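Local coordinates for high affinity transport system protein p37 (Mycoplasma hyorhinis, PDB 3EKI) that binds thiamine diphosphate outside the cell membrane as the lipoprotein component of a high-affinity transport system, at residues 68-72 and 373-378. Residues are numbered along the deposited sequence; the frame is centred on the assembly and turned at random.
Sequences VINTF and DTYGPL. With TPP (thiamine diphosphate), chain B.
F72 lays one face of its ring over the CB of Y375, which sits 4.0 Å from the F72 ring centroid in a CH-pi contact. With CG anti to the backbone N (chi1 168°), the ring leaves helix 64-85 toward the loop, beside D373. D373 OD1 approaches F72 CD1 and CE1 obliquely, each at 3.4 Å, and the ring and carboxylate planes are 42° apart. The backbone N of Y375 donates to D373 OD1 at 2.9 Å, an Asx turn. The backbone N of G376 donates to D373 OD1 as well, also at 2.9 Å, extending the turn to an Asx motif; both N-H groups come from one face of the carboxylate, well out of its plane. D373 OD2 is hydrogen-bonded to the hydroxyl of Y384, so both carboxylate oxygens have partners and the group's rotation is restrained. CG of Y375 is likewise trans to N (chi1 174°), and I69 CD1 lies over one face of the Y375 ring, off toward the rim, 4.1 Å from its centroid. W54 meets this ring edge-to-face. From the helix, V68 CG1 meets L378 CD1 tip to tip at 3.8 Å and also touches T374 O. T374 OG1 gives a weak hydrogen bond to V68 O, 3.3 Å away, an oxygen that already accepts the helical bond from F72 N. F72 also touches F48 of strand 45-51 and F364 and L367 of helix 354-369. P377 and L378 belong to the thiamine diphosphate pocket, their carbonyl oxygens near the pyrimidine without hydrogen-bonding to it; P377 O accepts from N200. The loop's stronger hydrogen bonds here are internal and its meeting with the helix is largely apolar, consistent with a turn shaped chiefly from within.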
loop_
_atom_site.group_PDB
_atom_site.type_symbol
_atom_site.label_atom_id
_atom_site.label_comp_id
_atom_site.label_asym_id
_atom_site.label_seq_id
_atom_site.Cartn_x
_atom_site.Cartn_y
_atom_site.Cartn_z
ATOM N N VAL A 68 0.614 14.052 -16.624
ATOM C CA VAL A 68 1.630 13.657 -15.651
ATOM C C VAL A 68 2.429 12.479 -16.226
ATOM O O VAL A 68 3.652 12.473 -16.150
ATOM C CB VAL A 68 1.036 13.234 -14.300
ATOM C CG1 VAL A 68 2.047 12.493 -13.430
ATOM C CG2 VAL A 68 0.526 14.433 -13.516
ATOM N N ILE A 69 1.701 11.530 -16.798
ATOM C CA ILE A 69 2.379 10.317 -17.268
ATOM C C ILE A 69 3.261 10.606 -18.480
ATOM O O ILE A 69 4.352 10.030 -18.570
ATOM C CB ILE A 69 1.410 9.170 -17.594
ATOM C CG1 ILE A 69 2.060 7.784 -17.534
ATOM C CG2 ILE A 69 0.729 9.368 -18.934
ATOM C CD1 ILE A 69 2.702 7.414 -16.215
ATOM N N ASN A 70 2.803 11.496 -19.344
ATOM C CA ASN A 70 3.635 11.882 -20.491
ATOM C C ASN A 70 4.904 12.592 -20.077
ATOM O O ASN A 70 5.999 12.373 -20.617
ATOM C CB ASN A 70 2.788 12.725 -21.469
ATOM C CG ASN A 70 1.803 11.795 -22.160
ATOM O OD1 ASN A 70 2.061 10.593 -22.264
ATOM N ND2 ASN A 70 0.697 12.346 -22.640
ATOM N N THR A 71 4.865 13.486 -19.094
ATOM C CA THR A 71 6.086 14.100 -18.600
ATOM C C THR A 71 7.026 13.071 -18.017
ATOM O O THR A 71 8.237 13.053 -18.196
ATOM C CB THR A 71 5.781 15.130 -17.488
ATOM O OG1 THR A 71 5.048 16.217 -18.060
ATOM C CG2 THR A 71 7.077 15.673 -16.914
ATOM N N PHE A 72 6.396 12.170 -17.233
ATOM C CA PHE A 72 7.201 11.107 -16.642
ATOM C C PHE A 72 7.886 10.278 -17.739
ATOM O O PHE A 72 9.073 10.018 -17.593
ATOM C CB PHE A 72 6.337 10.213 -15.763
ATOM C CG PHE A 72 6.968 8.901 -15.313
ATOM C CD1 PHE A 72 7.834 8.896 -14.250
ATOM C CD2 PHE A 72 6.668 7.719 -15.972
ATOM C CE1 PHE A 72 8.407 7.709 -13.814
ATOM C CE2 PHE A 72 7.244 6.521 -15.542
ATOM C CZ PHE A 72 8.111 6.543 -14.478
ATOM N N ASP A 373 10.689 12.582 -10.959
ATOM C CA ASP A 373 9.628 11.590 -11.000
ATOM C C ASP A 373 8.286 12.233 -10.701
ATOM O O ASP A 373 7.983 12.493 -9.537
ATOM C CB ASP A 373 9.892 10.481 -9.977
ATOM C CG ASP A 373 8.834 9.398 -10.015
ATOM O OD1 ASP A 373 7.941 9.436 -10.865
ATOM O OD2 ASP A 373 8.880 8.493 -9.150
ATOM N N THR A 374 7.518 12.482 -11.752
ATOM C CA THR A 374 6.226 13.120 -11.611
ATOM C C THR A 374 5.133 12.108 -11.338
ATOM O O THR A 374 3.997 12.474 -11.060
ATOM C CB THR A 374 5.845 13.903 -12.897
ATOM O OG1 THR A 374 6.144 13.110 -14.046
ATOM C CG2 THR A 374 6.686 15.160 -13.015
ATOM N N TYR A 375 5.443 10.821 -11.439
ATOM C CA TYR A 375 4.420 9.793 -11.321
ATOM C C TYR A 375 4.397 9.112 -9.946
ATOM O O TYR A 375 3.339 9.075 -9.305
ATOM C CB TYR A 375 4.608 8.718 -12.393
ATOM C CG TYR A 375 3.720 7.510 -12.315
ATOM C CD1 TYR A 375 2.344 7.576 -12.423
ATOM C CD2 TYR A 375 4.284 6.247 -12.126
ATOM C CE1 TYR A 375 1.535 6.465 -12.355
ATOM C CE2 TYR A 375 3.479 5.127 -12.055
ATOM C CZ TYR A 375 2.112 5.229 -12.167
ATOM O OH TYR A 375 1.323 4.109 -12.088
ATOM N N GLY A 376 5.518 8.563 -9.549
ATOM C CA GLY A 376 5.630 7.789 -8.322
ATOM C C GLY A 376 5.005 8.430 -7.102
ATOM O O GLY A 376 4.256 7.742 -6.397
ATOM N N PRO A 377 5.330 9.679 -6.822
ATOM C CA PRO A 377 4.822 10.273 -5.559
ATOM C C PRO A 377 3.309 10.348 -5.531
ATOM O O PRO A 377 2.722 10.395 -4.431
ATOM C CB PRO A 377 5.480 11.647 -5.519
ATOM C CG PRO A 377 6.694 11.478 -6.383
ATOM C CD PRO A 377 6.182 10.650 -7.525
ATOM N N LEU A 378 2.613 10.288 -6.656
ATOM C CA LEU A 378 1.153 10.284 -6.669
ATOM C C LEU A 378 0.557 8.977 -6.149
ATOM O O LEU A 378 -0.610 8.884 -5.776
ATOM C CB LEU A 378 0.604 10.583 -8.071
ATOM C CG LEU A 378 0.924 11.985 -8.589
ATOM C CD1 LEU A 378 0.411 12.153 -10.006
ATOM C CD2 LEU A 378 0.315 13.049 -7.683
HETATM N "N1'" TPP B . 0.082 7.435 -0.664
HETATM C "C2'" TPP B . -0.550 8.042 -1.699
HETATM C CM2 TPP B . -0.160 9.480 -2.057
HETATM N "N3'" TPP B . -1.492 7.392 -2.405
HETATM C "C4'" TPP B . -1.740 6.082 -2.135
HETATM N "N4'" TPP B . -2.616 5.432 -2.905
HETATM C "C5'" TPP B . -1.141 5.453 -1.034
HETATM C "C6'" TPP B . -0.217 6.190 -0.304
HETATM C "C7'" TPP B . -1.418 4.011 -0.583
HETATM N N3 TPP B . -0.575 2.970 -1.197
HETATM C C2 TPP B . -0.058 3.029 -2.424
HETATM S S1 TPP B . 0.897 1.594 -2.721
HETATM C C5 TPP B . 0.526 0.938 -1.145
HETATM C C4 TPP B . -0.374 1.790 -0.536
HETATM C CM4 TPP B . -0.751 1.643 0.954
HETATM C C6 TPP B . 0.982 -0.441 -0.654
HETATM C C7 TPP B . 0.152 -1.546 -1.313
HETATM O O7 TPP B . -1.222 -1.416 -0.891
HETATM P PA TPP B . -2.476 -1.984 -1.685
HETATM O O1A TPP B . -3.704 -1.373 -1.119
HETATM O O2A TPP B . -2.295 -1.783 -3.163
HETATM O O3A TPP B . -2.462 -3.554 -1.536
HETATM P PB TPP B . -3.119 -4.408 -0.345
HETATM O O1B TPP B . -2.459 -4.066 0.955
HETATM O O2B TPP B . -2.845 -5.905 -0.773
HETATM O O3B TPP B . -4.694 -4.207 -0.346
#